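Local structure of flavin reductase domain protein, FMN-binding (Shewanella baltica, 3HMZ) at residues Val87-Leu92 with Ala127-Trp132; Asp160-Asn165 with Asp172-Asp177; Leu181-Ile184 with Gln188-Ala191. The protein binds FMN and probably acts as a flavin-dependent oxidoreductase that uses NADH or NADPH. All coordinates share one frame; numbering follows the deposited sequence. Where two conformers were deposited one is given.

Contact 1 of 3, residues Val87-Leu92 with Ala127-Trp132; sequences VAQLQL and AGCSAW. With EDO (1,2-ethanediol), chain E.
Gly-128, whose peptide lies against the side-chain amide of Gln-89, donates its N-H to O2 of a bound ethanediol; the N-to-O2 distance is 2.9 Å and the bond fairly straight at 163°. The diol, probably from the crystallisation liquor, also reaches Ala-127 and comes obliquely to the Trp-132 ring. Gln-89 is extended as far as CD (chi2 174°), which carries its amide across to the Ala-127 to Cys-129 backbone. NE2 comes to 3.0 Å from Ala-127 O, but the angle is too poor for a hydrogen bond, and NE2 lies 3.4 Å from Gly-128 C. The other end of the amide is held: OE1 accepts from Thr-86 N, which helps fix the rotation of the group. OE1 also stands 3.7 Å from Cys-129 SG. Gly-128 has a positive phi of 96°, at which a CB would press on the carbonyl O of Ala-127. Gln-89 is the N-cap residue of helix 90-96, its O bonded to Thr-93 OG1. The contact thus sets the start of that helix against the loop leading into strand 131-138, with Cys-129 packed on Gln-83 of strand 79-84 and Leu-33 of strand 32-38.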
ATOM      1  N   VAL A  87     -12.546  10.877   1.047  1.00 14.51           N
ATOM      2  CA  VAL A  87     -13.148  10.993   2.393  1.00 15.76           C
ATOM      3  C   VAL A  87     -14.673  11.148   2.290  1.00 16.61           C
ATOM      4  O   VAL A  87     -15.398  10.588   3.098  1.00 17.35           O
ATOM      5  CB  VAL A  87     -12.503  12.129   3.191  1.00 17.57           C
ATOM      6  CG1 VAL A  87     -13.392  12.541   4.390  1.00 20.27           C
ATOM      7  CG2 VAL A  87     -11.112  11.714   3.630  1.00 18.87           C
ATOM      8  N   ALA A  88     -15.158  11.868   1.263  1.00 15.41           N
ATOM      9  CA  ALA A  88     -16.618  12.003   1.007  1.00 16.57           C
ATOM     10  C   ALA A  88     -17.296  10.650   0.804  1.00 16.87           C
ATOM     11  O   ALA A  88     -18.490  10.510   1.081  1.00 19.45           O
ATOM     12  CB  ALA A  88     -16.894  12.890  -0.189  1.00 17.26           C
ATOM     13  N   GLN A  89     -16.524   9.669   0.312  1.00 16.30           N
ATOM     14  CA  GLN A  89     -16.970   8.307   0.066  1.00 15.81           C
ATOM     15  C   GLN A  89     -16.642   7.342   1.201  1.00 16.41           C
ATOM     16  O   GLN A  89     -16.629   6.121   1.007  1.00 16.10           O
ATOM     17  CB  GLN A  89     -16.355   7.819  -1.242  1.00 16.43           C
ATOM     18  CG  GLN A  89     -16.817   8.619  -2.453  1.00 16.12           C
ATOM     19  CD  GLN A  89     -16.067   8.203  -3.698  1.00 15.85           C
ATOM     20  OE1 GLN A  89     -14.850   8.188  -3.709  1.00 16.64           O
ATOM     21  NE2 GLN A  89     -16.800   7.914  -4.775  1.00 17.15           N
ATOM     22  N   LEU A  90     -16.472   7.881   2.422  1.00 15.67           N
ATOM     23  CA  LEU A  90     -16.181   7.045   3.593  1.00 16.62           C
ATOM     24  C   LEU A  90     -17.248   5.935   3.790  1.00 16.87           C
ATOM     25  O   LEU A  90     -16.915   4.748   3.880  1.00 17.34           O
ATOM     26  CB  LEU A  90     -16.147   7.903   4.868  1.00 18.62           C
ATOM     27  CG  LEU A  90     -16.021   7.195   6.207  1.00 19.15           C
ATOM     28  CD1 LEU A  90     -14.732   6.450   6.285  1.00 19.75           C
ATOM     29  CD2 LEU A  90     -16.116   8.246   7.304  1.00 19.08           C
ATOM     30  N   GLN A  91     -18.526   6.320   3.787  1.00 18.12           N
ATOM     31  CA  GLN A  91     -19.598   5.332   4.025  0.60 18.94           C
ATOM     32  C   GLN A  91     -19.676   4.355   2.860  1.00 17.68           C
ATOM     33  O   GLN A  91     -19.785   3.151   3.073  1.00 18.01           O
ATOM     34  CB  GLN A  91     -20.988   5.960   4.233  0.60 20.14           C
ATOM     35  CG  GLN A  91     -21.114   7.108   5.196  0.60 22.34           C
ATOM     36  CD  GLN A  91     -20.417   6.962   6.520  0.60 22.53           C
ATOM     37  OE1 GLN A  91     -20.394   5.890   7.106  0.60 24.08           O
ATOM     38  NE2 GLN A  91     -19.924   8.097   7.064  0.60 23.81           N
ATOM     39  N   LEU A  92     -19.597   4.865   1.631  1.00 17.78           N
ATOM     40  CA  LEU A  92     -19.628   4.027   0.437  1.00 18.16           C
ATOM     41  C   LEU A  92     -18.539   2.960   0.490  1.00 17.33           C
ATOM     42  O   LEU A  92     -18.775   1.771   0.219  1.00 16.75           O
ATOM     43  CB  LEU A  92     -19.468   4.866  -0.831  1.00 17.51           C
ATOM     44  CG  LEU A  92     -19.499   4.210  -2.219  1.00 18.36           C
ATOM     45  CD1 LEU A  92     -19.864   5.229  -3.339  1.00 20.35           C
ATOM     46  CD2 LEU A  92     -18.184   3.537  -2.582  1.00 17.92           C
ATOM     47  N   ALA A 127     -18.232   6.816  -9.878  1.00 16.06           N
ATOM     48  CA  ALA A 127     -18.333   8.274  -9.815  1.00 15.01           C
ATOM     49  C   ALA A 127     -17.910   8.807  -8.449  1.00 15.23           C
ATOM     50  O   ALA A 127     -18.169   8.166  -7.430  1.00 16.90           O
ATOM     51  CB  ALA A 127     -19.788   8.752 -10.101  1.00 16.62           C
ATOM     52  N   GLY A 128     -17.215   9.938  -8.450  1.00 15.45           N
ATOM     53  CA  GLY A 128     -16.824  10.632  -7.240  1.00 16.33           C
ATOM     54  C   GLY A 128     -15.424  10.334  -6.746  1.00 16.00           C
ATOM     55  O   GLY A 128     -14.929  11.008  -5.839  1.00 17.54           O
ATOM     56  N   CYS A 129     -14.776   9.299  -7.298  1.00 15.94           N
ATOM     57  CA  CYS A 129     -13.415   8.960  -6.886  1.00 15.20           C
ATOM     58  C   CYS A 129     -12.463  10.030  -7.429  1.00 14.71           C
ATOM     59  O   CYS A 129     -12.850  10.873  -8.259  1.00 15.95           O
ATOM     60  CB  CYS A 129     -13.025   7.601  -7.443  1.00 14.86           C
ATOM     61  SG  CYS A 129     -14.047   6.267  -6.753  1.00 16.88           S
ATOM     62  N   SER A 130     -11.240  10.015  -6.919  1.00 14.53           N
ATOM     63  CA  SER A 130     -10.220  10.947  -7.381  1.00 14.11           C
ATOM     64  C   SER A 130      -9.430  10.445  -8.591  1.00 14.83           C
ATOM     65  O   SER A 130      -8.851  11.253  -9.300  1.00 15.63           O
ATOM     66  CB  SER A 130      -9.274  11.324  -6.254  1.00 16.14           C
ATOM     67  OG  SER A 130      -8.647  10.182  -5.751  1.00 17.42           O
ATOM     68  N   ALA A 131      -9.352   9.128  -8.764  1.00 14.03           N
ATOM     69  CA  ALA A 131      -8.523   8.548  -9.810  1.00 14.29           C
ATOM     70  C   ALA A 131      -9.002   7.155 -10.124  1.00 13.39           C
ATOM     71  O   ALA A 131      -9.587   6.485  -9.253  1.00 14.21           O
ATOM     72  CB  ALA A 131      -7.038   8.503  -9.323  1.00 14.98           C
ATOM     73  N   TRP A 132      -8.760   6.732 -11.375  1.00 14.36           N
ATOM     74  CA  TRP A 132      -9.180   5.442 -11.886  1.00 15.20           C
ATOM     75  C   TRP A 132      -8.077   4.850 -12.758  1.00 15.67           C
ATOM     76  O   TRP A 132      -7.451   5.576 -13.535  1.00 16.00           O
ATOM     77  CB  TRP A 132     -10.425   5.572 -12.750  1.00 15.73           C
ATOM     78  CG  TRP A 132     -11.593   6.280 -12.118  1.00 15.02           C
ATOM     79  CD1 TRP A 132     -12.679   5.696 -11.537  1.00 15.32           C
ATOM     80  CD2 TRP A 132     -11.807   7.695 -12.046  1.00 15.05           C
ATOM     81  NE1 TRP A 132     -13.542   6.658 -11.066  1.00 15.23           N
ATOM     82  CE2 TRP A 132     -13.024   7.894 -11.359  1.00 14.87           C
ATOM     83  CE3 TRP A 132     -11.071   8.803 -12.445  1.00 15.44           C
ATOM     84  CZ2 TRP A 132     -13.524   9.150 -11.117  1.00 16.49           C
ATOM     85  CZ3 TRP A 132     -11.560  10.040 -12.213  1.00 16.25           C
ATOM     86  CH2 TRP A 132     -12.780  10.209 -11.547  1.00 17.07           C
TER
HETATM   87  C1  EDO E 200     -17.228  11.798 -13.255  1.00 41.42           C
HETATM   88  O1  EDO E 200     -17.526  11.014 -14.426  1.00 44.76           O
HETATM   89  C2  EDO E 200     -17.019  10.852 -12.092  1.00 38.99           C
HETATM   90  O2  EDO E 200     -16.787  11.483 -10.841  1.00 32.96           O

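Contact 2 of 3, residues Asp160-Asn165 with Asp172-Asp177; sequences DTQVFN and DTAPAD. With EDO (1,2-ethanediol), chain H.
With CG turned away from its own backbone N (chi1 -168°) and the chain extended beyond it (chi2 171°), Gln-162 reaches along to Pro-175, whose ring comes from the opposite direction. Pro-175 CD is 3.4 Å from Gln-162 CD and about as far from OE1 and NE2, so the ring carbon lies over the flat amide rather than at one end of it. The amide has a polar hold as well, since Gln-162 OE1 accepts from Lys-178 NZ, and the same ammonium group makes a salt bridge to Asp-160 OD2. Ala-174 faces the other segment directly, its CB 3.4 Å from Gln-162 O. A water donates to Gln-162 O at 2.7 Å and is hydrogen-bonded to Thr-173 OG1. The contact joins the end of strand 149-160 to the loop before strand 181-185, away from the FMN site. Asp-160 to Gln-162 form an Asx turn at that strand end, with Gln-162 N bonded to Asp-160 OD1 at 2.9 Å. Separately, Asp-160 O takes two donors, Val-163 N and Phe-164 N, which tightens the bend. Asn-165 ND2 adds a nearly straight bond (169°) to Thr-161 O at 2.7 Å. Beyond Pro-175 the chain enters a 3-10 turn, where Asp-177 OD2 accepts from O2 of an ethanediol, 2.7 Å away.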
ATOM      1  N   ASP A 160      -9.208  13.187 -11.347  1.00 15.63           N
ATOM      2  CA  ASP A 160      -9.824  14.500 -11.111  1.00 16.32           C
ATOM      3  C   ASP A 160      -8.693  15.513 -10.991  1.00 14.88           C
ATOM      4  O   ASP A 160      -7.916  15.462 -10.028  1.00 15.88           O
ATOM      5  CB  ASP A 160     -10.663  14.389  -9.832  1.00 17.60           C
ATOM      6  CG  ASP A 160     -11.248  15.661  -9.372  1.00 19.99           C
ATOM      7  OD1 ASP A 160     -10.925  16.748  -9.875  1.00 19.80           O
ATOM      8  OD2 ASP A 160     -12.069  15.532  -8.430  1.00 25.47           O
ATOM      9  N   THR A 161      -8.665  16.475 -11.911  1.00 16.46           N
ATOM     10  CA  THR A 161      -7.580  17.432 -11.949  1.00 17.50           C
ATOM     11  C   THR A 161      -7.514  18.373 -10.763  1.00 17.64           C
ATOM     12  O   THR A 161      -6.495  19.017 -10.577  1.00 20.23           O
ATOM     13  CB  THR A 161      -7.602  18.270 -13.228  1.00 18.32           C
ATOM     14  OG1 THR A 161      -8.836  18.991 -13.321  1.00 19.67           O
ATOM     15  CG2 THR A 161      -7.401  17.366 -14.490  1.00 19.69           C
ATOM     16  N   GLN A 162      -8.591  18.504  -9.999  1.00 19.45           N
ATOM     17  CA  GLN A 162      -8.495  19.305  -8.765  1.00 20.79           C
ATOM     18  C   GLN A 162      -7.612  18.636  -7.695  1.00 21.13           C
ATOM     19  O   GLN A 162      -7.033  19.344  -6.844  1.00 22.97           O
ATOM     20  CB  GLN A 162      -9.856  19.543  -8.163  1.00 22.99           C
ATOM     21  CG  GLN A 162      -9.805  20.608  -7.075  1.00 26.09           C
ATOM     22  CD  GLN A 162     -11.159  21.023  -6.594  1.00 28.33           C
ATOM     23  OE1 GLN A 162     -12.079  20.208  -6.489  1.00 28.11           O
ATOM     24  NE2 GLN A 162     -11.286  22.340  -6.259  1.00 30.66           N
ATOM     25  N   VAL A 163      -7.497  17.302  -7.756  1.00 17.53           N
ATOM     26  CA  VAL A 163      -6.709  16.636  -6.713  0.50 17.22           C
ATOM     27  C   VAL A 163      -5.454  15.951  -7.237  1.00 16.64           C
ATOM     28  O   VAL A 163      -4.527  15.810  -6.491  1.00 17.01           O
ATOM     29  CB  VAL A 163      -7.597  15.750  -5.854  0.50 16.23           C
ATOM     30  CG1 VAL A 163      -8.095  14.599  -6.671  0.50 14.80           C
ATOM     31  CG2 VAL A 163      -6.885  15.289  -4.608  0.50 16.60           C
ATOM     32  N   PHE A 164      -5.385  15.597  -8.533  1.00 16.85           N
ATOM     33  CA  PHE A 164      -4.175  15.048  -9.130  1.00 15.65           C
ATOM     34  C   PHE A 164      -4.048  15.639 -10.518  1.00 16.11           C
ATOM     35  O   PHE A 164      -4.971  15.550 -11.336  1.00 16.69           O
ATOM     36  CB  PHE A 164      -4.237  13.528  -9.214  1.00 16.75           C
ATOM     37  CG  PHE A 164      -2.963  12.891  -9.714  1.00 15.76           C
ATOM     38  CD1 PHE A 164      -2.703  12.760 -11.070  1.00 16.07           C
ATOM     39  CD2 PHE A 164      -2.017  12.426  -8.826  1.00 16.82           C
ATOM     40  CE1 PHE A 164      -1.524  12.157 -11.508  1.00 16.89           C
ATOM     41  CE2 PHE A 164      -0.869  11.817  -9.241  1.00 17.29           C
ATOM     42  CZ  PHE A 164      -0.609  11.677 -10.585  1.00 15.58           C
ATOM     43  N   ASN A 165      -2.919  16.263 -10.787  1.00 16.07           N
ATOM     44  CA  ASN A 165      -2.684  16.829 -12.130  1.00 17.14           C
ATOM     45  C   ASN A 165      -1.205  16.912 -12.401  1.00 17.58           C
ATOM     46  O   ASN A 165      -0.381  17.011 -11.467  1.00 18.46           O
ATOM     47  CB  ASN A 165      -3.398  18.182 -12.294  1.00 19.76           C
ATOM     48  CG  ASN A 165      -2.922  19.229 -11.308  1.00 20.76           C
ATOM     49  OD1 ASN A 165      -1.764  19.632 -11.310  1.00 22.37           O
ATOM     50  ND2 ASN A 165      -3.833  19.666 -10.431  1.00 23.31           N
ATOM     51  N   ASP A 172      -3.117  19.067  -0.537  1.00 26.09           N
ATOM     52  CA  ASP A 172      -3.007  20.265   0.288  0.50 27.60           C
ATOM     53  C   ASP A 172      -3.879  21.410  -0.215  1.00 28.32           C
ATOM     54  O   ASP A 172      -4.398  22.168   0.613  1.00 32.06           O
ATOM     55  CB  ASP A 172      -1.544  20.707   0.490  0.50 27.21           C
ATOM     56  CG  ASP A 172      -0.845  21.089  -0.810  0.50 27.65           C
ATOM     57  OD1 ASP A 172      -1.134  20.487  -1.865  0.50 25.79           O
ATOM     58  OD2 ASP A 172       0.031  21.970  -0.770  0.50 29.04           O
ATOM     59  N   THR A 173      -4.045  21.542  -1.522  1.00 27.49           N
ATOM     60  CA  THR A 173      -4.866  22.590  -2.103  1.00 28.08           C
ATOM     61  C   THR A 173      -6.257  22.186  -2.515  1.00 27.43           C
ATOM     62  O   THR A 173      -7.111  23.051  -2.623  1.00 30.09           O
ATOM     63  CB  THR A 173      -4.140  23.286  -3.291  1.00 29.24           C
ATOM     64  OG1 THR A 173      -3.786  22.315  -4.285  1.00 29.01           O
ATOM     65  CG2 THR A 173      -2.885  23.985  -2.795  1.00 30.45           C
ATOM     66  N   ALA A 174      -6.525  20.890  -2.688  1.00 25.88           N
ATOM     67  CA  ALA A 174      -7.839  20.426  -3.045  1.00 23.51           C
ATOM     68  C   ALA A 174      -8.763  20.473  -1.821  1.00 22.98           C
ATOM     69  O   ALA A 174      -8.284  20.506  -0.685  1.00 21.65           O
ATOM     70  CB  ALA A 174      -7.770  18.955  -3.549  1.00 22.96           C
ATOM     71  N   PRO A 175     -10.087  20.411  -2.037  1.00 22.65           N
ATOM     72  CA  PRO A 175     -10.993  20.314  -0.896  1.00 23.03           C
ATOM     73  C   PRO A 175     -10.644  19.143   0.024  1.00 21.34           C
ATOM     74  O   PRO A 175     -10.240  18.092  -0.448  1.00 19.40           O
ATOM     75  CB  PRO A 175     -12.350  20.087  -1.544  1.00 25.48           C
ATOM     76  CG  PRO A 175     -12.227  20.742  -2.841  1.00 26.04           C
ATOM     77  CD  PRO A 175     -10.839  20.475  -3.291  1.00 25.54           C
ATOM     78  N   ALA A 176     -10.798  19.343   1.323  1.00 21.18           N
ATOM     79  CA  ALA A 176     -10.479  18.315   2.301  1.00 22.00           C
ATOM     80  C   ALA A 176     -11.205  16.994   2.047  1.00 20.16           C
ATOM     81  O   ALA A 176     -10.640  15.932   2.290  1.00 18.84           O
ATOM     82  CB  ALA A 176     -10.809  18.816   3.709  1.00 23.54           C
ATOM     83  N   ASP A 177     -12.441  17.047   1.549  1.00 19.44           N
ATOM     84  CA  ASP A 177     -13.200  15.817   1.314  1.00 19.97           C
ATOM     85  C   ASP A 177     -12.730  15.013   0.099  1.00 18.56           C
ATOM     86  O   ASP A 177     -13.319  13.974  -0.168  1.00 18.85           O
ATOM     87  CB  ASP A 177     -14.709  16.003   1.360  1.00 23.20           C
ATOM     88  CG  ASP A 177     -15.263  16.746   0.217  1.00 26.26           C
ATOM     89  OD1 ASP A 177     -14.540  17.134  -0.728  1.00 27.85           O
ATOM     90  OD2 ASP A 177     -16.526  16.932   0.271  1.00 29.81           O
TER
HETATM   91  C1  EDO H 203     -16.938  15.085  -3.431  1.00 45.69           C
HETATM   92  O1  EDO H 203     -15.660  14.496  -3.071  1.00 47.10           O
HETATM   93  C2  EDO H 203     -17.729  15.326  -2.144  1.00 45.74           C
HETATM   94  O2  EDO H 203     -18.172  16.638  -1.837  1.00 45.89           O
HETATM   95  O   HOH W   1      -5.890  21.679  -6.328  1.00 37.53           O

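Contact 3 of 3, residues Leu181-Ile184 with Gln188-Ala191; sequences LHYI and QFYA. With FMN (flavin mononucleotide), chain B.
Tyr-183 and Phe-189 face each other as a non-hydrogen-bonded pair of the antiparallel beta hairpin 181-185/188-197, and their side chains form its tightly packed part. Phe-189 receives Tyr-183 CD1 over the centre of one ring face, with CD1 3.5 Å from CE2; the planes are inclined at 47°, neither stacked nor edge-to-face. Tyr-183 CG lies opposite its backbone N (chi1 -173°), which swings the phenol toward FMN. The flavin methyl C7M sits over the centre of one face of the Tyr-183 ring, 3.2 Å from Tyr-183 CG, and touches Phe-189 CE2 as well, so both rings meet this one methyl. Tyr-183 OH is held by Gly-186 O in the hairpin turn. Next to this pair, His-182 and Tyr-190 are the hydrogen-bonded pair, bonded both ways, with Tyr-190 N to His-182 O the straighter (172°); Ile-184 N to Gln-188 O, 3.0 Å, adds a third bond. Packing is looser at the Leu-181/Ala-191 end, where Ala-191 CB comes no nearer than 5.1 Å to residues 181-184 and Val-87 packs against both residues. The second subunit covers the face of His-182 and Tyr-190: His-182 NE2 bonds Ser-180 OG of its own chain, ND1 bonds His-28 O of the second subunit, and the Tyr-190 ring meets Phe-171 of that subunit edge-to-face. Ile-184 CG1 lies at the edge of the Tyr-190 ring, 3.8 Å from CE2, while Gln-188 OE1 lies 3.4 Å from Ile-184 CB and Gln-188 NE2 stands 3.3 Å over the centre of one face of the Tyr-190 ring.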
ATOM      1  N   LEU A 181      -8.433   7.697   1.499  1.00 13.34           N
ATOM      2  CA  LEU A 181      -8.688   6.929   2.682  1.00 14.42           C
ATOM      3  C   LEU A 181      -7.728   5.764   2.779  1.00 13.62           C
ATOM      4  O   LEU A 181      -7.431   5.116   1.792  1.00 15.11           O
ATOM      5  CB  LEU A 181     -10.106   6.380   2.657  1.00 15.54           C
ATOM      6  CG  LEU A 181     -11.255   7.369   2.827  1.00 17.06           C
ATOM      7  CD1 LEU A 181     -12.621   6.691   2.453  1.00 19.76           C
ATOM      8  CD2 LEU A 181     -11.278   7.906   4.263  1.00 18.43           C
ATOM      9  N   HIS A 182      -7.293   5.507   4.022  1.00 14.01           N
ATOM     10  CA  HIS A 182      -6.261   4.511   4.349  1.00 13.29           C
ATOM     11  C   HIS A 182      -6.782   3.694   5.514  1.00 14.15           C
ATOM     12  O   HIS A 182      -6.807   4.148   6.641  1.00 14.35           O
ATOM     13  CB  HIS A 182      -4.933   5.227   4.632  1.00 13.77           C
ATOM     14  CG  HIS A 182      -4.460   6.083   3.492  1.00 13.68           C
ATOM     15  ND1 HIS A 182      -3.407   5.719   2.681  1.00 12.81           N
ATOM     16  CD2 HIS A 182      -4.960   7.227   2.962  1.00 13.55           C
ATOM     17  CE1 HIS A 182      -3.261   6.632   1.729  1.00 13.93           C
ATOM     18  NE2 HIS A 182      -4.217   7.534   1.858  1.00 13.68           N
ATOM     19  N   TYR A 183      -7.295   2.519   5.203  1.00 14.12           N
ATOM     20  CA  TYR A 183      -7.993   1.699   6.195  1.00 14.98           C
ATOM     21  C   TYR A 183      -7.114   1.071   7.229  1.00 15.78           C
ATOM     22  O   TYR A 183      -6.009   0.659   6.920  1.00 17.00           O
ATOM     23  CB  TYR A 183      -8.709   0.572   5.469  1.00 16.14           C
ATOM     24  CG  TYR A 183      -9.623  -0.284   6.288  1.00 17.05           C
ATOM     25  CD1 TYR A 183     -10.655   0.287   6.995  1.00 17.32           C
ATOM     26  CD2 TYR A 183      -9.552  -1.682   6.217  1.00 17.83           C
ATOM     27  CE1 TYR A 183     -11.566  -0.501   7.714  1.00 18.60           C
ATOM     28  CE2 TYR A 183     -10.476  -2.476   6.919  1.00 18.46           C
ATOM     29  CZ  TYR A 183     -11.481  -1.876   7.641  1.00 19.64           C
ATOM     30  OH  TYR A 183     -12.402  -2.683   8.297  1.00 23.29           O
ATOM     31  N   ILE A 184      -7.623   0.973   8.457  1.00 16.39           N
ATOM     32  CA  ILE A 184      -6.968   0.124   9.476  1.00 16.94           C
ATOM     33  C   ILE A 184      -7.835  -1.084   9.808  1.00 18.42           C
ATOM     34  O   ILE A 184      -7.463  -2.236   9.484  1.00 19.77           O
ATOM     35  CB  ILE A 184      -6.578   0.893  10.748  1.00 17.62           C
ATOM     36  CG1 ILE A 184      -5.595   2.009  10.408  1.00 19.06           C
ATOM     37  CG2 ILE A 184      -5.987  -0.079  11.765  1.00 18.34           C
ATOM     38  CD1 ILE A 184      -4.285   1.523   9.724  1.00 20.46           C
ATOM     39  N   GLN A 188     -12.716   2.165  10.887  1.00 18.51           N
ATOM     40  CA  GLN A 188     -11.726   3.217  11.067  1.00 18.70           C
ATOM     41  C   GLN A 188     -10.679   3.291   9.958  1.00 16.96           C
ATOM     42  O   GLN A 188     -10.021   2.311   9.618  1.00 16.25           O
ATOM     43  CB  GLN A 188     -11.077   3.090  12.432  1.00 20.04           C
ATOM     44  CG  GLN A 188     -10.258   4.327  12.871  1.00 21.47           C
ATOM     45  CD  GLN A 188      -8.820   4.196  12.502  1.00 22.71           C
ATOM     46  OE1 GLN A 188      -8.226   3.141  12.743  1.00 23.88           O
ATOM     47  NE2 GLN A 188      -8.217   5.261  11.964  1.00 23.81           N
ATOM     48  N   PHE A 189     -10.556   4.501   9.444  1.00 16.06           N
ATOM     49  CA  PHE A 189      -9.635   4.889   8.396  1.00 15.39           C
ATOM     50  C   PHE A 189      -8.903   6.154   8.807  1.00 16.38           C
ATOM     51  O   PHE A 189      -9.346   6.904   9.669  1.00 18.30           O
ATOM     52  CB  PHE A 189     -10.396   5.283   7.118  1.00 16.56           C
ATOM     53  CG  PHE A 189     -11.263   4.198   6.499  1.00 15.62           C
ATOM     54  CD1 PHE A 189     -12.512   3.865   7.054  1.00 16.03           C
ATOM     55  CD2 PHE A 189     -10.905   3.599   5.295  1.00 16.02           C
ATOM     56  CE1 PHE A 189     -13.321   2.895   6.486  1.00 16.62           C
ATOM     57  CE2 PHE A 189     -11.745   2.629   4.687  1.00 16.31           C
ATOM     58  CZ  PHE A 189     -12.952   2.303   5.275  1.00 16.47           C
ATOM     59  N   TYR A 190      -7.762   6.367   8.191  1.00 15.70           N
ATOM     60  CA  TYR A 190      -7.089   7.657   8.231  1.00 14.84           C
ATOM     61  C   TYR A 190      -7.147   8.267   6.840  1.00 15.84           C
ATOM     62  O   TYR A 190      -6.976   7.579   5.831  1.00 16.70           O
ATOM     63  CB  TYR A 190      -5.633   7.553   8.640  1.00 16.22           C
ATOM     64  CG  TYR A 190      -5.436   7.166  10.042  1.00 17.86           C
ATOM     65  CD1 TYR A 190      -5.563   8.087  11.049  1.00 16.50           C
ATOM     66  CD2 TYR A 190      -5.093   5.866  10.373  1.00 19.17           C
ATOM     67  CE1 TYR A 190      -5.400   7.712  12.405  1.00 18.30           C
ATOM     68  CE2 TYR A 190      -4.897   5.481  11.684  1.00 19.70           C
ATOM     69  CZ  TYR A 190      -5.051   6.407  12.702  1.00 19.45           C
ATOM     70  OH  TYR A 190      -4.847   6.036  14.020  1.00 21.90           O
ATOM     71  N   ALA A 191      -7.408   9.564   6.793  1.00 15.53           N
ATOM     72  CA  ALA A 191      -7.257  10.333   5.566  1.00 14.82           C
ATOM     73  C   ALA A 191      -5.780  10.634   5.376  1.00 15.78           C
ATOM     74  O   ALA A 191      -5.018  10.729   6.349  1.00 15.80           O
ATOM     75  CB  ALA A 191      -8.059  11.647   5.641  1.00 15.45           C
TER
HETATM   76  N1  FMN B 500     -11.271  -8.020   0.578  1.00 16.49           N
HETATM   77  C2  FMN B 500     -10.240  -8.523  -0.178  1.00 17.19           C
HETATM   78  O2  FMN B 500     -10.387  -9.606  -0.744  1.00 19.38           O
HETATM   79  N3  FMN B 500      -9.078  -7.785  -0.307  1.00 17.86           N
HETATM   80  C4  FMN B 500      -8.883  -6.590   0.313  1.00 16.83           C
HETATM   81  O4  FMN B 500      -7.781  -5.999   0.161  1.00 17.20           O
HETATM   82  C4A FMN B 500      -9.938  -6.098   1.099  1.00 16.70           C
HETATM   83  N5  FMN B 500      -9.830  -4.881   1.747  1.00 17.22           N
HETATM   84  C5A FMN B 500     -10.915  -4.275   2.364  1.00 16.67           C
HETATM   85  C6  FMN B 500     -10.834  -2.963   2.855  1.00 16.68           C
HETATM   86  C7  FMN B 500     -11.913  -2.361   3.493  1.00 16.65           C
HETATM   87  C7M FMN B 500     -11.817  -0.954   3.995  1.00 16.47           C
HETATM   88  C8  FMN B 500     -13.098  -3.086   3.649  1.00 16.84           C
HETATM   89  C8M FMN B 500     -14.300  -2.479   4.345  1.00 18.62           C
HETATM   90  C9  FMN B 500     -13.166  -4.378   3.148  1.00 16.60           C
HETATM   91  C9A FMN B 500     -12.112  -5.009   2.505  1.00 17.38           C
HETATM   92  N10 FMN B 500     -12.173  -6.299   1.984  1.00 17.04           N
HETATM   93  C10 FMN B 500     -11.130  -6.811   1.229  1.00 16.70           C
HETATM   94  C1' FMN B 500     -13.449  -7.096   1.996  1.00 16.38           C
HETATM   95  C2' FMN B 500     -14.295  -6.999   0.719  1.00 16.62           C
HETATM   96  O2' FMN B 500     -14.398  -5.648   0.240  1.00 17.58           O
HETATM   97  C3' FMN B 500     -15.663  -7.566   1.081  1.00 16.99           C
HETATM   98  O3' FMN B 500     -15.522  -8.954   1.371  1.00 19.06           O
HETATM   99  C4' FMN B 500     -16.763  -7.263   0.044  1.00 17.87           C
HETATM  100  O4' FMN B 500     -18.011  -7.425   0.710  1.00 19.50           O
HETATM  101  C5' FMN B 500     -16.722  -8.144  -1.188  1.00 17.53           C
HETATM  102  O5' FMN B 500     -17.840  -7.787  -2.003  1.00 18.37           O
HETATM  103  P   FMN B 500     -18.292  -8.738  -3.209  1.00 19.14           P
HETATM  104  O1P FMN B 500     -19.602  -8.113  -3.658  1.00 20.37           O
HETATM  105  O2P FMN B 500     -17.230  -8.769  -4.270  1.00 18.58           O
HETATM  106  O3P FMN B 500     -18.486 -10.126  -2.658  1.00 20.81           O

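How the contacts relate
The three contacts follow one another along the chain, each closing before the next opens. Contact 1 is the one near both others, its centre about 12 Å from that of contact 2 and about 13 Å from that of contact 3; contacts 2 and 3 are about 18 Å apart centre to centre. Strand 131-138 and strand 149-160, neighbours in the seven-stranded antiparallel sheet, bring contacts 1 and 2 together through a probable bond from Asp-160 N to Ser-130 O. Helix 90-96 joins contact 1 to contact 3, with Leu-90 packed on Phe-189 and Leu-181. Contacts 1 and 3 both touch the second subunit, and residues 188-190 of the FMN-lining hairpin pair with a strand of it, so the sheet runs on across the interface.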